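Local coordinates for ABC transporter, solute-binding protein (Staphylococcus aureus, PDB 6LKK), which binds alpha-D-glucose 6-phosphate in the cleft of a solute-binding fold and takes part in signalling through a two-component system, at residues S7-Q10 with S11-R15; K231-V234 with Q235-S239; D107-D111 with I112-G116; M165-K169 with T170-I174. One frame throughout, in Å; residues are numbered along the deposited sequence.

Contact 1: S7-Q10 with S11-R15. With G6P (6-O-phosphono-alpha-D-glucopyranose), chain B.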
loop_
_atom_site.group_PDB
_atom_site.type_symbol
_atom_site.label_atom_id
_atom_site.label_comp_id
_atom_site.label_asym_id
_atom_site.label_seq_id
_atom_site.Cartn_x
_atom_site.Cartn_y
_atom_site.Cartn_z
ATOM N N SER A 7 -10.423 -4.617 -2.124
ATOM C CA SER A 7 -8.980 -4.403 -2.176
ATOM C C SER A 7 -8.595 -3.103 -2.870
ATOM O O SER A 7 -9.086 -2.815 -3.969
ATOM C CB SER A 7 -8.293 -5.565 -2.890
ATOM O OG SER A 7 -6.892 -5.358 -2.917
ATOM N N PRO A 8 -7.708 -2.298 -2.271
ATOM C CA PRO A 8 -7.136 -1.158 -3.002
ATOM C C PRO A 8 -6.033 -1.539 -3.973
ATOM O O PRO A 8 -5.552 -0.662 -4.706
ATOM C CB PRO A 8 -6.589 -0.270 -1.878
ATOM C CG PRO A 8 -6.225 -1.237 -0.809
ATOM C CD PRO A 8 -7.279 -2.308 -0.862
ATOM N N TYR A 9 -5.602 -2.800 -3.996
ATOM C CA TYR A 9 -4.583 -3.218 -4.947
ATOM C C TYR A 9 -5.084 -3.043 -6.373
ATOM O O TYR A 9 -6.285 -3.094 -6.646
ATOM C CB TYR A 9 -4.196 -4.684 -4.745
ATOM C CG TYR A 9 -3.382 -4.978 -3.507
ATOM C CD1 TYR A 9 -2.152 -4.373 -3.301
ATOM C CD2 TYR A 9 -3.827 -5.895 -2.567
ATOM C CE1 TYR A 9 -1.401 -4.651 -2.173
ATOM C CE2 TYR A 9 -3.084 -6.181 -1.442
ATOM C CZ TYR A 9 -1.874 -5.560 -1.248
ATOM O OH TYR A 9 -1.132 -5.844 -0.127
ATOM N N GLN A 10 -4.142 -2.858 -7.291
ATOM C CA GLN A 10 -4.462 -2.890 -8.708
ATOM C C GLN A 10 -4.696 -4.327 -9.157
ATOM O O GLN A 10 -4.135 -5.275 -8.604
ATOM C CB GLN A 10 -3.340 -2.252 -9.526
ATOM C CG GLN A 10 -3.184 -0.763 -9.274
ATOM C CD GLN A 10 -4.413 0.029 -9.679
ATOM O OE1 GLN A 10 -4.715 0.166 -10.863
ATOM N NE2 GLN A 10 -5.134 0.546 -8.692
ATOM N N SER A 11 -5.543 -4.478 -10.175
ATOM C CA SER A 11 -5.938 -5.811 -10.621
ATOM C C SER A 11 -4.730 -6.661 -11.007
ATOM O O SER A 11 -4.703 -7.868 -10.738
ATOM C CB SER A 11 -6.902 -5.694 -11.800
ATOM O OG SER A 11 -7.424 -6.962 -12.155
ATOM N N ASN A 12 -3.721 -6.056 -11.640
ATOM C CA ASN A 12 -2.608 -6.844 -12.160
ATOM C C ASN A 12 -1.854 -7.584 -11.063
ATOM O O ASN A 12 -1.206 -8.597 -11.351
ATOM C CB ASN A 12 -1.636 -5.953 -12.936
ATOM C CG ASN A 12 -0.816 -5.055 -12.034
ATOM O OD1 ASN A 12 -1.359 -4.263 -11.266
ATOM N ND2 ASN A 12 0.506 -5.181 -12.117
ATOM N N LEU A 13 -1.924 -7.113 -9.817
ATOM C CA LEU A 13 -1.189 -7.769 -8.741
ATOM C C LEU A 13 -1.963 -8.950 -8.166
ATOM O O LEU A 13 -1.362 -9.978 -7.829
ATOM C CB LEU A 13 -0.863 -6.767 -7.629
ATOM C CG LEU A 13 -0.108 -7.344 -6.425
ATOM C CD1 LEU A 13 1.287 -7.790 -6.823
ATOM C CD2 LEU A 13 -0.046 -6.337 -5.291
ATOM N N ILE A 14 -3.283 -8.826 -8.028
ATOM C CA ILE A 14 -4.065 -9.798 -7.278
ATOM C C ILE A 14 -5.007 -10.627 -8.147
ATOM O O ILE A 14 -5.361 -11.744 -7.749
ATOM C CB ILE A 14 -4.860 -9.123 -6.139
ATOM C CG1 ILE A 14 -5.807 -8.052 -6.685
ATOM C CG2 ILE A 14 -3.904 -8.524 -5.113
ATOM C CD1 ILE A 14 -6.804 -7.546 -5.655
ATOM N N ARG A 15 -5.427 -10.125 -9.306
ATOM C CA ARG A 15 -6.338 -10.912 -10.135
ATOM C C ARG A 15 -5.743 -12.257 -10.529
ATOM O O ARG A 15 -6.471 -13.264 -10.462
ATOM C CB ARG A 15 -6.743 -10.100 -11.372
ATOM C CG ARG A 15 -7.868 -10.717 -12.195
ATOM C CD ARG A 15 -9.162 -10.810 -11.405
ATOM N NE ARG A 15 -9.335 -12.121 -10.789
ATOM C CZ ARG A 15 -10.427 -12.500 -10.131
ATOM N NH1 ARG A 15 -11.451 -11.669 -9.992
ATOM N NH2 ARG A 15 -10.496 -13.716 -9.608
HETATM C C1 G6P B . -0.741 1.463 -0.349
HETATM C C2 G6P B . -0.677 -0.012 0.120
HETATM C C3 G6P B . -1.270 -0.989 -0.826
HETATM C C4 G6P B . -2.451 -0.435 -1.489
HETATM C C5 G6P B . -2.021 0.708 -2.403
HETATM C C6 G6P B . -3.215 1.395 -2.982
HETATM O O1 G6P B . 0.525 2.047 -0.266
HETATM O O2 G6P B . 0.689 -0.390 0.366
HETATM O O3 G6P B . -1.671 -2.207 -0.061
HETATM O O4 G6P B . -3.097 -1.449 -2.298
HETATM O O5 G6P B . -1.223 1.734 -1.705
HETATM O O6 G6P B . -4.019 1.873 -1.927
HETATM P P G6P B . -4.540 3.481 -1.936
HETATM O O1P G6P B . -5.479 3.670 -0.758
HETATM O O2P G6P B . -5.281 3.787 -3.252
HETATM O O3P G6P B . -3.367 4.381 -1.792
#
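Tyr-9 and Ile-14 meet because their first torsions turn the two side chains together. Tyr-9 carries CG anti to its carbonyl carbon (chi1 -72°). Ile-14 has CG1 between its backbone N and carbonyl carbon (chi1 59°), which sets CG2 against the tyrosine. With CG1 there and chi2 near anti, CD1 reaches Ser-7. The two side chains cross at about a right angle, with Ile-14 CG2 3.7 Å from Tyr-9 CD2. Leu-13 reaches the other ortho carbon, its CD2 lying 3.5 Å from Tyr-9 CD1. Ile-14 CD1 packs 3.5 Å from Ser-7 OG. That hydroxyl accepts from Tyr-9 N at 3.1 Å, forming an ST turn, and is hydrogen-bonded to the carbonyl of Met-56 as well.

Gln-10 is the N-cap residue. Its O takes a bond from Leu-13 N at 3.1 Å, with the donor above the carbonyl plane. The ring of Tyr-9 sits between the first helical turn and the sugar, with CD1 3.2 Å from G6P O4. Its OH bonds to Asp-216, which also holds the ligand. Pro-8 CB comes within 3.3 Å of G6P O6. The arrangement is a strand-to-helix loop lining the glucose 6-phosphate pocket of a periplasmic-binding-protein fold.

Contact 2: K231-V234 with Q235-S239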
loop_
_atom_site.group_PDB
_atom_site.type_symbol
_atom_site.label_atom_id
_atom_site.label_comp_id
_atom_site.label_asym_id
_atom_site.label_seq_id
_atom_site.Cartn_x
_atom_site.Cartn_y
_atom_site.Cartn_z
ATOM N N LYS A 231 -11.677 -18.310 5.057
ATOM C CA LYS A 231 -10.483 -18.597 5.845
ATOM C C LYS A 231 -9.464 -19.386 5.036
ATOM O O LYS A 231 -8.255 -19.197 5.212
ATOM C CB LYS A 231 -10.859 -19.338 7.129
ATOM C CG LYS A 231 -11.416 -18.406 8.185
ATOM C CD LYS A 231 -11.836 -19.125 9.451
ATOM C CE LYS A 231 -12.424 -18.130 10.442
ATOM N NZ LYS A 231 -12.914 -18.771 11.693
ATOM N N LYS A 232 -9.925 -20.253 4.129
ATOM C CA LYS A 232 -8.996 -20.907 3.214
ATOM C C LYS A 232 -8.320 -19.885 2.310
ATOM O O LYS A 232 -7.135 -20.022 1.987
ATOM C CB LYS A 232 -9.727 -21.964 2.384
ATOM C CG LYS A 232 -8.903 -22.600 1.264
ATOM C CD LYS A 232 -7.684 -23.349 1.777
ATOM C CE LYS A 232 -6.447 -23.019 0.955
ATOM N NZ LYS A 232 -5.231 -23.717 1.453
ATOM N N LEU A 233 -9.051 -18.845 1.903
ATOM C CA LEU A 233 -8.455 -17.814 1.057
ATOM C C LEU A 233 -7.361 -17.061 1.807
ATOM O O LEU A 233 -6.275 -16.820 1.267
ATOM C CB LEU A 233 -9.531 -16.846 0.555
ATOM C CG LEU A 233 -9.020 -15.671 -0.290
ATOM C CD1 LEU A 233 -8.292 -16.159 -1.537
ATOM C CD2 LEU A 233 -10.162 -14.745 -0.676
ATOM N N VAL A 234 -7.629 -16.670 3.054
ATOM C CA VAL A 234 -6.606 -15.980 3.836
ATOM C C VAL A 234 -5.389 -16.879 4.019
ATOM O O VAL A 234 -4.244 -16.438 3.866
ATOM C CB VAL A 234 -7.182 -15.516 5.187
ATOM C CG1 VAL A 234 -6.100 -14.853 6.030
ATOM C CG2 VAL A 234 -8.335 -14.547 4.973
ATOM N N GLN A 235 -5.619 -18.152 4.344
ATOM C CA GLN A 235 -4.524 -19.115 4.433
ATOM C C GLN A 235 -3.742 -19.174 3.126
ATOM O O GLN A 235 -2.506 -19.125 3.118
ATOM C CB GLN A 235 -5.091 -20.491 4.785
ATOM C CG GLN A 235 -4.061 -21.597 4.925
ATOM C CD GLN A 235 -4.707 -22.957 5.086
ATOM O OE1 GLN A 235 -5.446 -23.410 4.211
ATOM N NE2 GLN A 235 -4.451 -23.606 6.214
ATOM N N TYR A 236 -4.458 -19.287 2.008
ATOM C CA TYR A 236 -3.825 -19.337 0.694
ATOM C C TYR A 236 -2.947 -18.111 0.458
ATOM O O TYR A 236 -1.774 -18.232 0.081
ATOM C CB TYR A 236 -4.921 -19.454 -0.367
ATOM C CG TYR A 236 -4.473 -19.420 -1.806
ATOM C CD1 TYR A 236 -4.110 -20.583 -2.470
ATOM C CD2 TYR A 236 -4.464 -18.230 -2.518
ATOM C CE1 TYR A 236 -3.722 -20.555 -3.797
ATOM C CE2 TYR A 236 -4.078 -18.193 -3.843
ATOM C CZ TYR A 236 -3.710 -19.355 -4.475
ATOM O OH TYR A 236 -3.326 -19.318 -5.795
ATOM N N LEU A 237 -3.495 -16.919 0.693
ATOM C CA LEU A 237 -2.771 -15.689 0.392
ATOM C C LEU A 237 -1.539 -15.517 1.271
ATOM O O LEU A 237 -0.577 -14.856 0.860
ATOM C CB LEU A 237 -3.703 -14.487 0.548
ATOM C CG LEU A 237 -4.819 -14.382 -0.493
ATOM C CD1 LEU A 237 -5.819 -13.315 -0.091
ATOM C CD2 LEU A 237 -4.253 -14.081 -1.868
ATOM N N THR A 238 -1.542 -16.094 2.473
ATOM C CA THR A 238 -0.422 -15.974 3.396
ATOM C C THR A 238 0.459 -17.216 3.409
ATOM O O THR A 238 1.365 -17.308 4.243
ATOM C CB THR A 238 -0.931 -15.681 4.809
ATOM O OG1 THR A 238 -1.801 -16.735 5.242
ATOM C CG2 THR A 238 -1.687 -14.363 4.838
ATOM N N SER A 239 0.224 -18.159 2.501
ATOM C CA SER A 239 0.981 -19.399 2.463
ATOM C C SER A 239 2.345 -19.184 1.812
ATOM O O SER A 239 2.571 -18.219 1.077
ATOM C CB SER A 239 0.209 -20.477 1.701
ATOM O OG SER A 239 0.160 -20.188 0.314
#
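Lys-232 and Gln-235 form the polar side-chain pair of this helical turn. Lys-232 NZ donates to Gln-235 OE1 at 2.8 Å. The lysine bends at chi2 and chi3, which brings CD, CE and NZ beside OE1 of the glutamine one turn on. The glutamine stays extended beyond CG. NZ lies 33° off the plane of the amide carbonyl.

A second polar group closes the helix. Thr-238 OG1 stands between its own backbone N and carbonyl carbon (chi1 59°), and from there it donates to Val-234 O at 2.8 Å. Thr-238 N donates to the same oxygen at 3.1 Å, from the opposite face of the carbonyl plane. One residue on, Ser-239 OG and Ser-239 N both donate to Tyr-236 O. Ser-239 is also the N-cap of helix 240-250, with a weak bond to Val-242 N.

Regular backbone bonds run from Gln-235 N to Lys-231 O, from Tyr-236 N to Lys-232 O and from Leu-237 N to Leu-233 O.

The apolar contacts lie on the buried side. Leu-233 CG meets Leu-237 CD1 at 4.0 Å. Leu-233 CD1 is 4.5 Å from Tyr-236 CD2, a looser approach. Leu-233 and Tyr-236 also pack on Phe-21, and Tyr-236 OH bonds to Arg-245.

The paired donors thus satisfy carbonyls where the helix ends, while its apolar side packs on helix 11-25 and strand 213-221.

Contact 3: D107-D111 with I112-G116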
loop_
_atom_site.group_PDB
_atom_site.type_symbol
_atom_site.label_atom_id
_atom_site.label_comp_id
_atom_site.label_asym_id
_atom_site.label_seq_id
_atom_site.Cartn_x
_atom_site.Cartn_y
_atom_site.Cartn_z
ATOM N N ASP A 107 12.548 11.070 -18.465
ATOM C CA ASP A 107 12.675 11.852 -19.690
ATOM C C ASP A 107 12.534 13.346 -19.439
ATOM O O ASP A 107 13.150 14.146 -20.152
ATOM C CB ASP A 107 11.633 11.406 -20.723
ATOM C CG ASP A 107 12.070 10.180 -21.506
ATOM O OD1 ASP A 107 13.224 9.736 -21.328
ATOM O OD2 ASP A 107 11.259 9.661 -22.306
ATOM N N LEU A 108 11.747 13.741 -18.438
ATOM C CA LEU A 108 11.606 15.146 -18.080
ATOM C C LEU A 108 12.665 15.610 -17.093
ATOM O O LEU A 108 12.967 16.808 -17.042
ATOM C CB LEU A 108 10.225 15.400 -17.469
ATOM C CG LEU A 108 9.021 15.160 -18.379
ATOM C CD1 LEU A 108 7.737 15.252 -17.577
ATOM C CD2 LEU A 108 9.011 16.160 -19.523
ATOM N N GLN A 109 13.245 14.684 -16.330
ATOM C CA GLN A 109 14.095 15.062 -15.207
ATOM C C GLN A 109 15.295 15.882 -15.660
ATOM O O GLN A 109 15.641 16.888 -15.027
ATOM C CB GLN A 109 14.554 13.804 -14.475
ATOM C CG GLN A 109 15.388 14.067 -13.242
ATOM C CD GLN A 109 15.765 12.788 -12.528
ATOM O OE1 GLN A 109 15.693 11.699 -13.099
ATOM N NE2 GLN A 109 16.169 12.912 -11.272
ATOM N N GLY A 110 15.944 15.472 -16.743
ATOM C CA GLY A 110 17.172 16.136 -17.145
ATOM C C GLY A 110 18.200 16.060 -16.034
ATOM O O GLY A 110 18.437 14.998 -15.446
ATOM N N ASP A 111 18.815 17.200 -15.728
ATOM C CA ASP A 111 19.858 17.269 -14.713
ATOM C C ASP A 111 19.314 17.509 -13.311
ATOM O O ASP A 111 20.107 17.629 -12.373
ATOM C CB ASP A 111 20.859 18.372 -15.068
ATOM C CG ASP A 111 21.654 18.058 -16.319
ATOM O OD1 ASP A 111 21.895 16.862 -16.591
ATOM O OD2 ASP A 111 22.038 19.009 -17.032
ATOM N N ILE A 112 17.992 17.583 -13.142
ATOM C CA ILE A 112 17.414 17.792 -11.819
ATOM C C ILE A 112 17.701 16.578 -10.948
ATOM O O ILE A 112 17.415 15.438 -11.335
ATOM C CB ILE A 112 15.902 18.041 -11.919
ATOM C CG1 ILE A 112 15.599 19.250 -12.808
ATOM C CG2 ILE A 112 15.308 18.253 -10.529
ATOM C CD1 ILE A 112 14.147 19.337 -13.230
ATOM N N LYS A 113 18.247 16.818 -9.756
ATOM C CA LYS A 113 18.509 15.755 -8.793
ATOM C C LYS A 113 17.313 15.582 -7.865
ATOM O O LYS A 113 16.825 16.556 -7.282
ATOM C CB LYS A 113 19.759 16.056 -7.966
ATOM C CG LYS A 113 21.066 16.110 -8.746
ATOM C CD LYS A 113 22.253 15.942 -7.795
ATOM C CE LYS A 113 23.374 16.942 -8.051
ATOM N NZ LYS A 113 24.162 17.216 -6.811
ATOM N N ILE A 114 16.853 14.342 -7.717
ATOM C CA ILE A 114 15.763 14.009 -6.804
ATOM C C ILE A 114 16.190 12.763 -6.037
ATOM O O ILE A 114 16.109 11.644 -6.557
ATOM C CB ILE A 114 14.431 13.789 -7.526
ATOM C CG1 ILE A 114 14.019 15.067 -8.267
ATOM C CG2 ILE A 114 13.354 13.402 -6.523
ATOM C CD1 ILE A 114 12.827 14.902 -9.184
ATOM N N ARG A 115 16.640 12.953 -4.798
ATOM C CA ARG A 115 17.042 11.862 -3.924
ATOM C C ARG A 115 16.044 11.588 -2.808
ATOM O O ARG A 115 16.160 10.553 -2.141
ATOM C CB ARG A 115 18.409 12.160 -3.288
ATOM C CG ARG A 115 19.608 11.897 -4.186
ATOM C CD ARG A 115 19.739 12.921 -5.302
ATOM N NE ARG A 115 20.943 12.684 -6.096
ATOM C CZ ARG A 115 22.138 13.212 -5.845
ATOM N NH1 ARG A 115 23.163 12.919 -6.631
ATOM N NH2 ARG A 115 22.316 14.037 -4.822
ATOM N N GLY A 116 15.082 12.472 -2.587
ATOM C CA GLY A 116 14.176 12.314 -1.469
ATOM C C GLY A 116 13.219 13.479 -1.369
ATOM O O GLY A 116 13.023 14.227 -2.329
HETATM O O HOH W 1 16.190 10.755 -9.275
HETATM O O HOH W 2 19.356 14.161 -12.834
#
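Ile-112 and Gln-109 bury the most surface here, and they join the ends of one tight turn. Ile-112 N donates to Gln-109 O at 3.1 Å, with an N-H...O angle of 157°. This bond closes a type II' beta turn in which Gly-110 and Asp-111 are the corner residues. Gly-110 has positive phi, as the first corner of this turn type requires. Asp-111, third in buried surface, is the second corner.

The side chain of Ile-112 folds over the same carbonyl. Its CG1 is anti to the carbonyl carbon (chi1 -58°) and lies 3.2 Å from Gln-109 O. Gln-109 uses the next carbonyl, Ile-112 O. Its chain is extended, with chi1 and chi2 both near anti, and runs past that oxygen, which CG approaches to 3.1 Å. At its end NE2 makes a weak bond of 2.8 Å to Ile-112 O. The N-H...O angle is only 129°.

Two waters complete the network. One accepts from Gln-109 NE2 and donates to Ile-114 O. The other donates to Gly-110 O and to Ile-112 O, at 2.9 and 2.8 Å. Ile-112 O is therefore met by an amide and a water.

The turn lies at the surface in the loop between strands 92-105 and 129-132. Gln-109 and Ile-114 rest on Val-104 of strand 92-105. Ile-114 also packs on Leu-120 and Leu-125, and Ile-112 on Tyr-183.

Contact 4: M165-K169 with T170-I174. With G6P (6-O-phosphono-alpha-D-glucopyranose), chain B.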
loop_
_atom_site.group_PDB
_atom_site.type_symbol
_atom_site.label_atom_id
_atom_site.label_comp_id
_atom_site.label_asym_id
_atom_site.label_seq_id
_atom_site.Cartn_x
_atom_site.Cartn_y
_atom_site.Cartn_z
ATOM N N MET A 165 0.634 18.935 -6.303
ATOM C CA MET A 165 -0.744 18.837 -6.764
ATOM C C MET A 165 -1.350 17.558 -6.205
ATOM O O MET A 165 -0.829 16.464 -6.450
ATOM C CB MET A 165 -0.804 18.834 -8.291
ATOM C CG MET A 165 0.019 19.931 -8.944
ATOM S SD MET A 165 -0.583 21.578 -8.538
ATOM C CE MET A 165 -1.829 21.795 -9.807
ATOM N N GLN A 166 -2.439 17.694 -5.457
ATOM C CA GLN A 166 -3.118 16.543 -4.880
ATOM C C GLN A 166 -4.091 15.961 -5.895
ATOM O O GLN A 166 -4.870 16.695 -6.511
ATOM C CB GLN A 166 -3.860 16.927 -3.601
ATOM C CG GLN A 166 -4.492 15.741 -2.893
ATOM C CD GLN A 166 -5.285 16.139 -1.668
ATOM O OE1 GLN A 166 -6.496 15.931 -1.608
ATOM N NE2 GLN A 166 -4.606 16.705 -0.682
ATOM N N LEU A 167 -4.038 14.644 -6.062
ATOM C CA LEU A 167 -4.944 13.911 -6.932
ATOM C C LEU A 167 -5.813 12.985 -6.093
ATOM O O LEU A 167 -5.448 12.592 -4.983
ATOM C CB LEU A 167 -4.171 13.097 -7.975
ATOM C CG LEU A 167 -3.080 13.847 -8.741
ATOM C CD1 LEU A 167 -2.349 12.902 -9.684
ATOM C CD2 LEU A 167 -3.671 15.015 -9.508
ATOM N N SER A 168 -6.976 12.631 -6.640
ATOM C CA SER A 168 -7.916 11.804 -5.890
ATOM C C SER A 168 -7.393 10.383 -5.706
ATOM O O SER A 168 -7.561 9.792 -4.633
ATOM C CB SER A 168 -9.271 11.783 -6.599
ATOM O OG SER A 168 -10.180 10.931 -5.925
ATOM N N LYS A 169 -6.752 9.824 -6.731
ATOM C CA LYS A 169 -6.446 8.400 -6.788
ATOM C C LYS A 169 -4.941 8.177 -6.812
ATOM O O LYS A 169 -4.222 8.817 -7.587
ATOM C CB LYS A 169 -7.086 7.757 -8.021
ATOM C CG LYS A 169 -8.606 7.874 -8.067
ATOM C CD LYS A 169 -9.288 7.085 -6.957
ATOM C CE LYS A 169 -8.997 5.598 -7.069
ATOM N NZ LYS A 169 -10.183 4.764 -6.733
ATOM N N THR A 170 -4.479 7.247 -5.974
ATOM C CA THR A 170 -3.062 6.906 -5.928
ATOM C C THR A 170 -2.537 6.494 -7.296
ATOM O O THR A 170 -1.445 6.907 -7.700
ATOM C CB THR A 170 -2.836 5.790 -4.907
ATOM O OG1 THR A 170 -3.177 6.269 -3.601
ATOM C CG2 THR A 170 -1.385 5.332 -4.906
ATOM N N SER A 171 -3.294 5.675 -8.027
ATOM C CA SER A 171 -2.791 5.177 -9.302
ATOM C C SER A 171 -2.762 6.257 -10.374
ATOM O O SER A 171 -2.041 6.102 -11.364
ATOM C CB SER A 171 -3.623 3.984 -9.773
ATOM O OG SER A 171 -3.267 2.816 -9.053
ATOM N N LYS A 172 -3.511 7.348 -10.201
ATOM C CA LYS A 172 -3.381 8.464 -11.130
ATOM C C LYS A 172 -2.015 9.126 -11.006
ATOM O O LYS A 172 -1.521 9.712 -11.977
ATOM C CB LYS A 172 -4.490 9.490 -10.893
ATOM C CG LYS A 172 -4.616 10.543 -11.990
ATOM C CD LYS A 172 -5.105 9.929 -13.293
ATOM C CE LYS A 172 -5.376 10.985 -14.352
ATOM N NZ LYS A 172 -5.800 10.369 -15.640
ATOM N N VAL A 173 -1.383 9.032 -9.832
ATOM C CA VAL A 173 -0.066 9.634 -9.645
ATOM C C VAL A 173 0.954 8.980 -10.570
ATOM O O VAL A 173 1.636 9.658 -11.345
ATOM C CB VAL A 173 0.368 9.537 -8.170
ATOM C CG1 VAL A 173 1.776 10.089 -7.993
ATOM C CG2 VAL A 173 -0.611 10.287 -7.272
ATOM N N ILE A 174 1.082 7.653 -10.500
ATOM C CA ILE A 174 2.076 6.986 -11.337
ATOM C C ILE A 174 1.710 7.123 -12.808
ATOM O O ILE A 174 2.586 7.310 -13.660
ATOM C CB ILE A 174 2.242 5.508 -10.935
ATOM C CG1 ILE A 174 3.327 4.840 -11.789
ATOM C CG2 ILE A 174 0.933 4.745 -11.092
ATOM C CD1 ILE A 174 4.702 5.476 -11.683
HETATM C C1 G6P B . -0.741 1.463 -0.349
HETATM C C2 G6P B . -0.677 -0.012 0.120
HETATM C C3 G6P B . -1.270 -0.989 -0.826
HETATM C C4 G6P B . -2.451 -0.435 -1.489
HETATM C C5 G6P B . -2.021 0.708 -2.403
HETATM C C6 G6P B . -3.215 1.395 -2.982
HETATM O O1 G6P B . 0.525 2.047 -0.266
HETATM O O2 G6P B . 0.689 -0.390 0.366
HETATM O O3 G6P B . -1.671 -2.207 -0.061
HETATM O O4 G6P B . -3.097 -1.449 -2.298
HETATM O O5 G6P B . -1.223 1.734 -1.705
HETATM O O6 G6P B . -4.019 1.873 -1.927
HETATM P P G6P B . -4.540 3.481 -1.936
HETATM O O1P G6P B . -5.479 3.670 -0.758
HETATM O O2P G6P B . -5.281 3.787 -3.252
HETATM O O3P G6P B . -3.367 4.381 -1.792
#
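Leu-167 of the strand and Val-173 of the helix cross at a slant. Leu-167 CG is anti to its carbonyl carbon (chi1 -49°), and CD1 reaches the helix from there. It comes within 4.0 Å of Val-173 CG2. The same methyl touches Lys-172, at 4.0 Å from CG, so it rests on the join between two neighbouring helical residues. The ammonium end of Lys-172 leads away, toward weak, long ion pairs with Glu-175 and Asp-176.

Lys-169 bends at each torsion beyond chi1, and its tip also leads away from the helix. Lys-169 O takes a weak bond from Lys-172 N at 3.1 Å, and Lys-172 CB packs 3.4 Å from that oxygen.

Thr-170 is turned from the strand toward the ligand. Its OG1 is anti to the carbonyl carbon (chi1 -64°) and donates to G6P O3P at 2.6 Å. A hydrogen bond to Ser-132 OG gives this hydroxyl a second partner and helps position it.

The chemistry is split. Aliphatic contact joins strand 165-167 to helix 170-178, and the Thr-170 hydroxyl grips the phosphate. The N-terminal end of the helix would probably add a favourable field for that anion.

Overall arrangement
Contacts 1 and 4 share the ligand. Contact 1 offers a tyrosine ring and a proline to the glucose part, while contact 4 gives a hydroxyl to the phosphate. Both lie where a strand runs into a helix, both are partly buried, and they touch each other through Gln-10 and Ser-171. Contact 2 is a buried helix end. It packs on helix 11-25, whose first turn belongs to contact 1, and its atoms come to about 6 Å from that contact. Contact 3 is a surface turn held by one backbone bond, a weak amide bond and water, about 42 Å from contact 2 between centres. It lies away from the ligand pocket.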